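PDB 5Z6N: protein ElaA from Escherichia coli, which probably transfers acetyl groups from acetyl coenzyme A to amines, as a member of the GNAT superfamily of N-acetyltransferases. Local coordinates for residues I2-L7 with R49-W54; D38-D43 with Y62-K67; Q94-T99 with N122-F127. All blocks are in the same frame, centred on the assembly; numbering follows the deposited sequence.

Contacts 1 and 2 share one sheet: the strand R49-W54 of contact 1 lies beside the strand Y62-K67 of contact 2, joined to it by backbone hydrogen bonds such as I51 to A63. Contact 3 sits on one side of that sheet, where L95 and T99 of its helix pack on I51, A63 and I65. All three are partly buried, yet their chemistry differs. Main-chain bonds dominate contact 1, at the edge of the sheet, with a salt bridge near one end. A loop held by charge makes contact 2, close to the second subunit, whereas contact 3 packs a methionine against three aromatic rings of a short helix and the turn after it, without crossing hydrogen bonds.

Contact 1: I2-L7 with R49-W54; sequences IEWQDL and RHILGW
The antiparallel pair formed by I2-L7 and R49-W54 opens the GNAT fold, strand 3-8 being an outermost strand of the chain's mixed sheet and E3 facing W54, Q5 facing L52 and L7 facing H50 as hydrogen-bonded pairs. The strand directions differ by 171°. Each of these pairs exchanges two backbone bonds; typical are W54 N to E3 O at 2.9 Å and L52 N to Q5 O at 3.0 Å. Side chains alternate between the two faces of the sheet. On the face covered by helix 91-106, G53 lets the W4 indole lie against the main chain: G53 CA stands 4.0 Å from the centroid of the six-membered ring, over its face, in a CH-pi contact. K98 makes a cation-pi contact on the opposite face of the same indole, and W4 CE3 meets I51 CG2 at 3.8 Å. The other side of the sheet turns to helix 14-31; there L7 CD1 touches L52 CD1 at 4.0 Å, the two leucines crossing at about a right angle. Near the R49 end, charge joins in at D6. The R49 chain bends at chi3 (37°), carrying its guanidinium back to the edge strand, where NE gives a hydrogen bond, part of a salt bridge, to D6 OD1 at 2.7 Å. A methionine in its place would probably leave the D6 carboxylate, itself partly exposed, without this positive mate. The carboxylate and guanidinium planes stand 74° apart, and R49 NH2 adds a weak bond to the backbone D6 O.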
loop_
_atom_site.group_PDB
_atom_site.type_symbol
_atom_site.label_atom_id
_atom_site.label_comp_id
_atom_site.label_asym_id
_atom_site.label_seq_id
_atom_site.Cartn_x
_atom_site.Cartn_y
_atom_site.Cartn_z
ATOM N N ILE B 2 -13.901 -20.491 2.838
ATOM C CA ILE B 2 -13.485 -19.155 2.427
ATOM C C ILE B 2 -14.609 -18.510 1.630
ATOM O O ILE B 2 -15.107 -19.091 0.657
ATOM C CB ILE B 2 -12.189 -19.223 1.600
ATOM C CG1 ILE B 2 -11.030 -19.746 2.454
ATOM C CG2 ILE B 2 -11.866 -17.863 0.977
ATOM C CD1 ILE B 2 -10.094 -20.673 1.702
ATOM N N GLU B 3 -15.018 -17.313 2.042
ATOM C CA GLU B 3 -15.974 -16.530 1.273
ATOM C C GLU B 3 -15.212 -15.703 0.247
ATOM O O GLU B 3 -14.158 -15.137 0.553
ATOM C CB GLU B 3 -16.822 -15.632 2.179
ATOM C CG GLU B 3 -16.126 -14.378 2.698
ATOM C CD GLU B 3 -17.091 -13.386 3.329
ATOM O OE1 GLU B 3 -16.792 -12.886 4.433
ATOM O OE2 GLU B 3 -18.147 -13.106 2.719
ATOM N N TRP B 4 -15.728 -15.665 -0.975
ATOM C CA TRP B 4 -15.110 -14.912 -2.052
ATOM C C TRP B 4 -15.967 -13.703 -2.397
ATOM O O TRP B 4 -17.201 -13.753 -2.340
ATOM C CB TRP B 4 -14.904 -15.784 -3.294
ATOM C CG TRP B 4 -13.958 -16.921 -3.064
ATOM C CD1 TRP B 4 -14.273 -18.162 -2.597
ATOM C CD2 TRP B 4 -12.541 -16.926 -3.295
ATOM N NE1 TRP B 4 -13.142 -18.939 -2.518
ATOM C CE2 TRP B 4 -12.066 -18.203 -2.941
ATOM C CE3 TRP B 4 -11.627 -15.974 -3.759
ATOM C CZ2 TRP B 4 -10.720 -18.554 -3.036
ATOM C CZ3 TRP B 4 -10.288 -16.325 -3.853
ATOM C CH2 TRP B 4 -9.851 -17.603 -3.491
ATOM N N GLN B 5 -15.296 -12.607 -2.737
ATOM C CA GLN B 5 -15.957 -11.385 -3.171
ATOM C C GLN B 5 -15.352 -10.945 -4.494
ATOM O O GLN B 5 -14.127 -10.850 -4.618
ATOM C CB GLN B 5 -15.823 -10.277 -2.120
ATOM C CG GLN B 5 -16.215 -10.699 -0.714
ATOM C CD GLN B 5 -16.281 -9.523 0.241
ATOM O OE1 GLN B 5 -15.360 -8.719 0.306
ATOM N NE2 GLN B 5 -17.373 -9.417 0.984
ATOM N N ASP B 6 -16.210 -10.702 -5.480
ATOM C CA ASP B 6 -15.813 -10.263 -6.814
ATOM C C ASP B 6 -16.217 -8.795 -6.911
ATOM O O ASP B 6 -17.320 -8.454 -7.332
ATOM C CB ASP B 6 -16.479 -11.151 -7.905
ATOM C CG ASP B 6 -16.317 -10.589 -9.309
ATOM O OD1 ASP B 6 -15.435 -9.731 -9.520
ATOM O OD2 ASP B 6 -17.047 -11.041 -10.217
ATOM N N LEU B 7 -15.297 -7.922 -6.523
ATOM C CA LEU B 7 -15.600 -6.511 -6.325
ATOM C C LEU B 7 -15.122 -5.699 -7.518
ATOM O O LEU B 7 -13.930 -5.712 -7.843
ATOM C CB LEU B 7 -14.935 -6.002 -5.048
ATOM C CG LEU B 7 -15.292 -6.698 -3.732
ATOM C CD1 LEU B 7 -14.982 -5.798 -2.570
ATOM C CD2 LEU B 7 -16.752 -7.129 -3.686
ATOM N N ARG B 49 -11.664 -4.954 -11.637
ATOM C CA ARG B 49 -12.283 -5.658 -10.526
ATOM C C ARG B 49 -11.207 -6.274 -9.645
ATOM O O ARG B 49 -10.067 -6.482 -10.071
ATOM C CB ARG B 49 -13.223 -6.769 -11.025
ATOM C CG ARG B 49 -13.966 -6.430 -12.310
ATOM C CD ARG B 49 -15.093 -7.415 -12.584
ATOM N NE ARG B 49 -15.756 -7.830 -11.354
ATOM C CZ ARG B 49 -16.913 -7.328 -10.935
ATOM N NH1 ARG B 49 -17.524 -6.389 -11.642
ATOM N NH2 ARG B 49 -17.458 -7.748 -9.804
ATOM N N HIS B 50 -11.589 -6.584 -8.409
ATOM C CA HIS B 50 -10.718 -7.267 -7.464
ATOM C C HIS B 50 -11.451 -8.453 -6.853
ATOM O O HIS B 50 -12.656 -8.384 -6.585
ATOM C CB HIS B 50 -10.234 -6.328 -6.348
ATOM C CG HIS B 50 -9.765 -4.987 -6.834
ATOM N ND1 HIS B 50 -10.632 -4.001 -7.264
ATOM C CD2 HIS B 50 -8.514 -4.483 -6.985
ATOM C CE1 HIS B 50 -9.935 -2.942 -7.637
ATOM N NE2 HIS B 50 -8.649 -3.209 -7.481
ATOM N N ILE B 51 -10.714 -9.540 -6.640
ATOM C CA ILE B 51 -11.256 -10.768 -6.081
ATOM C C ILE B 51 -10.505 -11.069 -4.792
ATOM O O ILE B 51 -9.270 -11.100 -4.778
ATOM C CB ILE B 51 -11.161 -11.922 -7.093
ATOM C CG1 ILE B 51 -12.091 -11.606 -8.266
ATOM C CG2 ILE B 51 -11.519 -13.260 -6.440
ATOM C CD1 ILE B 51 -11.903 -12.451 -9.468
ATOM N N LEU B 52 -11.257 -11.254 -3.707
ATOM C CA LEU B 52 -10.708 -11.377 -2.365
ATOM C C LEU B 52 -11.183 -12.683 -1.747
ATOM O O LEU B 52 -12.379 -12.992 -1.786
ATOM C CB LEU B 52 -11.141 -10.201 -1.474
ATOM C CG LEU B 52 -11.202 -8.785 -2.057
ATOM C CD1 LEU B 52 -11.844 -7.801 -1.101
ATOM C CD2 LEU B 52 -9.834 -8.315 -2.419
ATOM N N GLY B 53 -10.249 -13.442 -1.178
ATOM C CA GLY B 53 -10.608 -14.614 -0.404
ATOM C C GLY B 53 -10.519 -14.317 1.079
ATOM O O GLY B 53 -9.445 -13.964 1.575
ATOM N N TRP B 54 -11.633 -14.442 1.798
ATOM C CA TRP B 54 -11.694 -14.103 3.215
ATOM C C TRP B 54 -11.876 -15.359 4.058
ATOM O O TRP B 54 -12.744 -16.189 3.768
ATOM C CB TRP B 54 -12.830 -13.117 3.494
ATOM C CG TRP B 54 -12.533 -11.716 3.053
ATOM C CD1 TRP B 54 -12.932 -11.117 1.894
ATOM C CD2 TRP B 54 -11.772 -10.736 3.770
ATOM N NE1 TRP B 54 -12.464 -9.825 1.844
ATOM C CE2 TRP B 54 -11.749 -9.567 2.984
ATOM C CE3 TRP B 54 -11.110 -10.734 5.001
ATOM C CZ2 TRP B 54 -11.085 -8.411 3.387
ATOM C CZ3 TRP B 54 -10.452 -9.589 5.399
ATOM C CH2 TRP B 54 -10.446 -8.441 4.595
#

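Contact 2: D38-D43 with Y62-K67; sequences DIDGDD and YARILK
R64 reaches from strand 59-67 of the GNAT sheet into the loop D38-D43, where D40 and D43 bond to it in a salt-bridge network. Its CB starts out toward the loop, and from CG to NE the chain runs extended (chi2 178°, chi3 158°), carrying the guanidinium across to the loop. CD passes D43 OD1 at 3.5 Å. At the tip, NH1 divides its bonding between D43 OD1 at 3.0 Å and D40 OD1 at 3.2 Å, while NH2 gives a nearly straight bond to D40 OD2 at 2.9 Å. The D40 carboxylate thus takes both nitrogens end-on with its syn lone pairs, its plane only 13° from that of the guanidinium. D42 CB lies over one guanidinium face, but its OD2 adds only a long, charge-only pairing from outside that plane. D43 also forms a salt bridge with R24, and its OD2 is hydrogen-bonded to Y18 OH of the second subunit, so the network borders the dimer interface. Within the loop, D40 OD1 accepts from D42 N at 3.1 Å, from above the carboxylate plane, closing an Asx turn likely to help hold it facing R64. Beside these charges, L66 CD2 rests 3.8 Å from D42 O.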
loop_
_atom_site.group_PDB
_atom_site.type_symbol
_atom_site.label_atom_id
_atom_site.label_comp_id
_atom_site.label_asym_id
_atom_site.label_seq_id
_atom_site.Cartn_x
_atom_site.Cartn_y
_atom_site.Cartn_z
ATOM N N ASP B 38 4.111 -1.030 -5.541
ATOM C CA ASP B 38 2.974 -1.946 -5.604
ATOM C C ASP B 38 1.665 -1.208 -5.855
ATOM O O ASP B 38 0.750 -1.757 -6.480
ATOM C CB ASP B 38 2.883 -2.759 -4.312
ATOM C CG ASP B 38 1.588 -3.540 -4.213
ATOM O OD1 ASP B 38 1.296 -4.316 -5.146
ATOM O OD2 ASP B 38 0.857 -3.366 -3.214
ATOM N N ILE B 39 1.563 0.028 -5.381
ATOM C CA ILE B 39 0.335 0.813 -5.473
ATOM C C ILE B 39 0.523 1.749 -6.665
ATOM O O ILE B 39 1.076 2.844 -6.549
ATOM C CB ILE B 39 0.049 1.554 -4.169
ATOM C CG1 ILE B 39 -0.162 0.543 -3.039
ATOM C CG2 ILE B 39 -1.157 2.445 -4.300
ATOM C CD1 ILE B 39 0.212 1.060 -1.668
ATOM N N ASP B 40 0.054 1.305 -7.833
ATOM C CA ASP B 40 0.406 1.925 -9.103
ATOM C C ASP B 40 -0.730 2.708 -9.748
ATOM O O ASP B 40 -0.536 3.261 -10.837
ATOM C CB ASP B 40 0.905 0.858 -10.085
ATOM C CG ASP B 40 -0.086 -0.281 -10.271
ATOM O OD1 ASP B 40 -1.237 -0.171 -9.795
ATOM O OD2 ASP B 40 0.287 -1.292 -10.900
ATOM N N GLY B 41 -1.904 2.767 -9.126
ATOM C CA GLY B 41 -3.020 3.487 -9.713
ATOM C C GLY B 41 -4.055 2.581 -10.350
ATOM O O GLY B 41 -5.259 2.834 -10.251
ATOM N N ASP B 42 -3.592 1.496 -10.973
ATOM C CA ASP B 42 -4.436 0.597 -11.758
ATOM C C ASP B 42 -5.604 -0.005 -10.983
ATOM O O ASP B 42 -6.409 -0.746 -11.558
ATOM C CB ASP B 42 -3.581 -0.517 -12.366
ATOM C CG ASP B 42 -2.477 0.010 -13.255
ATOM O OD1 ASP B 42 -2.475 1.223 -13.553
ATOM O OD2 ASP B 42 -1.608 -0.794 -13.652
ATOM N N ASP B 43 -5.712 0.285 -9.689
ATOM C CA ASP B 43 -6.735 -0.360 -8.875
ATOM C C ASP B 43 -8.092 0.330 -8.886
ATOM O O ASP B 43 -9.118 -0.350 -8.800
ATOM C CB ASP B 43 -6.229 -0.480 -7.436
ATOM C CG ASP B 43 -5.017 -1.383 -7.324
ATOM O OD1 ASP B 43 -5.183 -2.613 -7.459
ATOM O OD2 ASP B 43 -3.903 -0.864 -7.104
ATOM N N TYR B 62 -6.137 -13.296 -3.121
ATOM C CA TYR B 62 -6.408 -12.058 -3.838
ATOM C C TYR B 62 -5.909 -12.157 -5.271
ATOM O O TYR B 62 -4.893 -12.803 -5.541
ATOM C CB TYR B 62 -5.751 -10.856 -3.144
ATOM C CG TYR B 62 -5.819 -9.571 -3.951
ATOM C CD1 TYR B 62 -6.897 -8.721 -3.823
ATOM C CD2 TYR B 62 -4.817 -9.225 -4.849
ATOM C CE1 TYR B 62 -6.985 -7.565 -4.549
ATOM C CE2 TYR B 62 -4.896 -8.071 -5.583
ATOM C CZ TYR B 62 -5.983 -7.242 -5.428
ATOM O OH TYR B 62 -6.080 -6.078 -6.151
ATOM N N ALA B 63 -6.625 -11.490 -6.176
ATOM C CA ALA B 63 -6.169 -11.266 -7.540
ATOM C C ALA B 63 -6.949 -10.093 -8.114
ATOM O O ALA B 63 -8.113 -9.877 -7.765
ATOM C CB ALA B 63 -6.343 -12.512 -8.413
ATOM N N ARG B 64 -6.295 -9.325 -8.981
ATOM C CA ARG B 64 -6.929 -8.189 -9.629
ATOM C C ARG B 64 -6.942 -8.390 -11.139
ATOM O O ARG B 64 -6.110 -9.111 -11.705
ATOM C CB ARG B 64 -6.234 -6.860 -9.279
ATOM C CG ARG B 64 -5.259 -6.365 -10.331
ATOM C CD ARG B 64 -4.643 -5.019 -9.927
ATOM N NE ARG B 64 -3.382 -4.801 -10.614
ATOM C CZ ARG B 64 -2.608 -3.742 -10.411
ATOM N NH1 ARG B 64 -2.974 -2.803 -9.547
ATOM N NH2 ARG B 64 -1.466 -3.606 -11.073
ATOM N N ILE B 65 -7.905 -7.735 -11.778
ATOM C CA ILE B 65 -8.204 -7.925 -13.188
ATOM C C ILE B 65 -8.201 -6.561 -13.862
ATOM O O ILE B 65 -8.991 -5.682 -13.495
ATOM C CB ILE B 65 -9.561 -8.617 -13.380
ATOM C CG1 ILE B 65 -9.610 -9.939 -12.611
ATOM C CG2 ILE B 65 -9.842 -8.819 -14.839
ATOM C CD1 ILE B 65 -10.982 -10.561 -12.600
ATOM N N LEU B 66 -7.328 -6.383 -14.847
ATOM C CA LEU B 66 -7.251 -5.139 -15.600
ATOM C C LEU B 66 -7.991 -5.286 -16.926
ATOM O O LEU B 66 -7.759 -6.244 -17.672
ATOM C CB LEU B 66 -5.795 -4.734 -15.838
ATOM C CG LEU B 66 -4.899 -4.719 -14.596
ATOM C CD1 LEU B 66 -3.493 -4.292 -14.943
ATOM C CD2 LEU B 66 -5.466 -3.830 -13.506
ATOM N N LYS B 67 -8.895 -4.348 -17.200
ATOM C CA LYS B 67 -9.606 -4.260 -18.473
ATOM C C LYS B 67 -9.184 -2.930 -19.091
ATOM O O LYS B 67 -9.781 -1.884 -18.823
ATOM C CB LYS B 67 -11.119 -4.365 -18.291
ATOM C CG LYS B 67 -11.898 -4.153 -19.576
ATOM C CD LYS B 67 -11.517 -5.198 -20.619
ATOM C CE LYS B 67 -11.893 -4.739 -22.018
ATOM N NZ LYS B 67 -10.704 -4.285 -22.799
#

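Contact 3: Q94-T99 with N122-F127; sequences QLMSKT and NFYQSF
M96 is the tight centre of this contact, its side chain leaving helix 91-106 to run among F123, Y124 and F127. The corresponding helix of GNAT enzymes follows the loop that binds the coenzyme's pyrophosphate; here its flank receives the short helix 121-124 and the turn after it. M96 CB sits over the F127 ring, 3.7 Å from the centroid and 18° off the normal, a CH-pi contact. Beyond CB the chain folds twice (chi2 -64°, chi3 -59°), which brings the sulfur and methyl back to a single ring: SD lies in the plane of Y124 at its edge, 3.6 Å from CE1, and CE touches Y124 CD1 at 3.6 Å. Both residues are buried, settling on V80 and L114 of the sheet. Toward the surface the contact thins: F123 adds only a marginal touch, CE2 to M96 CG at 3.8 Å and oblique, and S97 barely takes part, its CB 4.3 Å from F127 CE1 and its hydroxyl bonded to Q93 O of its own helix. F123 and F127, both partly exposed, contact each other too, F127 CE2 lying over one face of F123. No hydrogen bond crosses between the two segments; cohesion between them therefore rests mainly on dispersion and burial, with the CH-pi and Met-aromatic contacts giving it some orientation.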
loop_
_atom_site.group_PDB
_atom_site.type_symbol
_atom_site.label_atom_id
_atom_site.label_comp_id
_atom_site.label_asym_id
_atom_site.label_seq_id
_atom_site.Cartn_x
_atom_site.Cartn_y
_atom_site.Cartn_z
ATOM N N GLN B 94 -8.538 -22.484 -6.437
ATOM C CA GLN B 94 -9.865 -21.894 -6.292
ATOM C C GLN B 94 -9.864 -20.422 -6.691
ATOM O O GLN B 94 -10.793 -19.953 -7.359
ATOM C CB GLN B 94 -10.362 -22.068 -4.858
ATOM C CG GLN B 94 -10.921 -23.447 -4.565
ATOM C CD GLN B 94 -10.884 -23.784 -3.089
ATOM O OE1 GLN B 94 -10.571 -24.910 -2.704
ATOM N NE2 GLN B 94 -11.190 -22.801 -2.252
ATOM N N LEU B 95 -8.828 -19.680 -6.295
ATOM C CA LEU B 95 -8.735 -18.271 -6.670
ATOM C C LEU B 95 -8.690 -18.106 -8.182
ATOM O O LEU B 95 -9.383 -17.252 -8.750
ATOM C CB LEU B 95 -7.498 -17.642 -6.022
ATOM C CG LEU B 95 -6.983 -16.321 -6.596
ATOM C CD1 LEU B 95 -8.017 -15.218 -6.458
ATOM C CD2 LEU B 95 -5.678 -15.925 -5.937
ATOM N N MET B 96 -7.877 -18.922 -8.851
ATOM C CA MET B 96 -7.691 -18.787 -10.291
ATOM C C MET B 96 -8.989 -19.053 -11.047
ATOM O O MET B 96 -9.408 -18.249 -11.886
ATOM C CB MET B 96 -6.591 -19.739 -10.755
ATOM C CG MET B 96 -5.207 -19.337 -10.300
ATOM S SD MET B 96 -4.742 -17.757 -11.027
ATOM C CE MET B 96 -4.861 -18.164 -12.770
ATOM N N SER B 97 -9.641 -20.179 -10.753
ATOM C CA SER B 97 -10.835 -20.563 -11.500
ATOM C C SER B 97 -11.985 -19.585 -11.283
ATOM O O SER B 97 -12.780 -19.355 -12.201
ATOM C CB SER B 97 -11.255 -21.980 -11.113
ATOM O OG SER B 97 -11.284 -22.126 -9.704
ATOM N N LYS B 98 -12.098 -19.006 -10.085
ATOM C CA LYS B 98 -13.137 -18.006 -9.861
ATOM C C LYS B 98 -12.798 -16.689 -10.546
ATOM O O LYS B 98 -13.706 -15.953 -10.952
ATOM C CB LYS B 98 -13.351 -17.802 -8.362
ATOM C CG LYS B 98 -13.807 -19.062 -7.647
ATOM C CD LYS B 98 -14.257 -18.776 -6.226
ATOM C CE LYS B 98 -14.968 -19.983 -5.624
ATOM N NZ LYS B 98 -14.053 -21.138 -5.396
ATOM N N THR B 99 -11.506 -16.383 -10.690
ATOM C CA THR B 99 -11.086 -15.172 -11.387
ATOM C C THR B 99 -11.243 -15.309 -12.895
ATOM O O THR B 99 -11.520 -14.318 -13.580
ATOM C CB THR B 99 -9.635 -14.828 -11.018
ATOM O OG1 THR B 99 -9.535 -14.624 -9.602
ATOM C CG2 THR B 99 -9.177 -13.559 -11.712
ATOM N N ASN B 122 3.780 -24.427 -14.667
ATOM C CA ASN B 122 2.962 -25.628 -14.807
ATOM C C ASN B 122 1.623 -25.511 -14.090
ATOM O O ASN B 122 0.690 -26.249 -14.426
ATOM C CB ASN B 122 3.719 -26.849 -14.282
ATOM C CG ASN B 122 4.587 -27.491 -15.339
ATOM O OD1 ASN B 122 5.796 -27.626 -15.164
ATOM N ND2 ASN B 122 3.975 -27.886 -16.450
ATOM N N PHE B 123 1.511 -24.611 -13.111
ATOM C CA PHE B 123 0.259 -24.433 -12.382
ATOM C C PHE B 123 -0.718 -23.572 -13.172
ATOM O O PHE B 123 -1.931 -23.802 -13.123
ATOM C CB PHE B 123 0.547 -23.832 -10.999
ATOM C CG PHE B 123 -0.666 -23.256 -10.300
ATOM C CD1 PHE B 123 -1.423 -24.043 -9.453
ATOM C CD2 PHE B 123 -1.005 -21.917 -10.436
ATOM C CE1 PHE B 123 -2.526 -23.530 -8.796
ATOM C CE2 PHE B 123 -2.104 -21.393 -9.777
ATOM C CZ PHE B 123 -2.864 -22.203 -8.953
ATOM N N TYR B 124 -0.212 -22.578 -13.901
ATOM C CA TYR B 124 -1.075 -21.785 -14.768
ATOM C C TYR B 124 -1.399 -22.511 -16.066
ATOM O O TYR B 124 -2.461 -22.274 -16.651
ATOM C CB TYR B 124 -0.428 -20.431 -15.076
ATOM C CG TYR B 124 -0.290 -19.531 -13.871
ATOM C CD1 TYR B 124 -1.408 -19.107 -13.167
ATOM C CD2 TYR B 124 0.958 -19.096 -13.442
ATOM C CE1 TYR B 124 -1.288 -18.279 -12.063
ATOM C CE2 TYR B 124 1.088 -18.269 -12.342
ATOM C CZ TYR B 124 -0.038 -17.862 -11.655
ATOM O OH TYR B 124 0.087 -17.035 -10.559
ATOM N N GLN B 125 -0.504 -23.385 -16.536
ATOM C CA GLN B 125 -0.816 -24.210 -17.698
ATOM C C GLN B 125 -1.929 -25.209 -17.412
ATOM O O GLN B 125 -2.533 -25.728 -18.357
ATOM C CB GLN B 125 0.429 -24.953 -18.182
ATOM C CG GLN B 125 1.368 -24.106 -19.019
ATOM C CD GLN B 125 2.671 -24.813 -19.347
ATOM O OE1 GLN B 125 3.452 -24.346 -20.174
ATOM N NE2 GLN B 125 2.908 -25.948 -18.707
ATOM N N SER B 126 -2.210 -25.494 -16.140
ATOM C CA SER B 126 -3.328 -26.354 -15.772
ATOM C C SER B 126 -4.662 -25.618 -15.785
ATOM O O SER B 126 -5.695 -26.233 -15.499
ATOM C CB SER B 126 -3.094 -26.970 -14.390
ATOM O OG SER B 126 -3.732 -26.213 -13.376
ATOM N N PHE B 127 -4.660 -24.324 -16.101
ATOM C CA PHE B 127 -5.880 -23.541 -16.239
ATOM C C PHE B 127 -6.130 -23.097 -17.674
ATOM O O PHE B 127 -7.083 -22.352 -17.924
ATOM C CB PHE B 127 -5.832 -22.318 -15.321
ATOM C CG PHE B 127 -5.911 -22.655 -13.863
ATOM C CD1 PHE B 127 -7.138 -22.786 -13.237
ATOM C CD2 PHE B 127 -4.761 -22.837 -13.117
ATOM C CE1 PHE B 127 -7.216 -23.098 -11.897
ATOM C CE2 PHE B 127 -4.831 -23.150 -11.776
ATOM C CZ PHE B 127 -6.062 -23.280 -11.166
#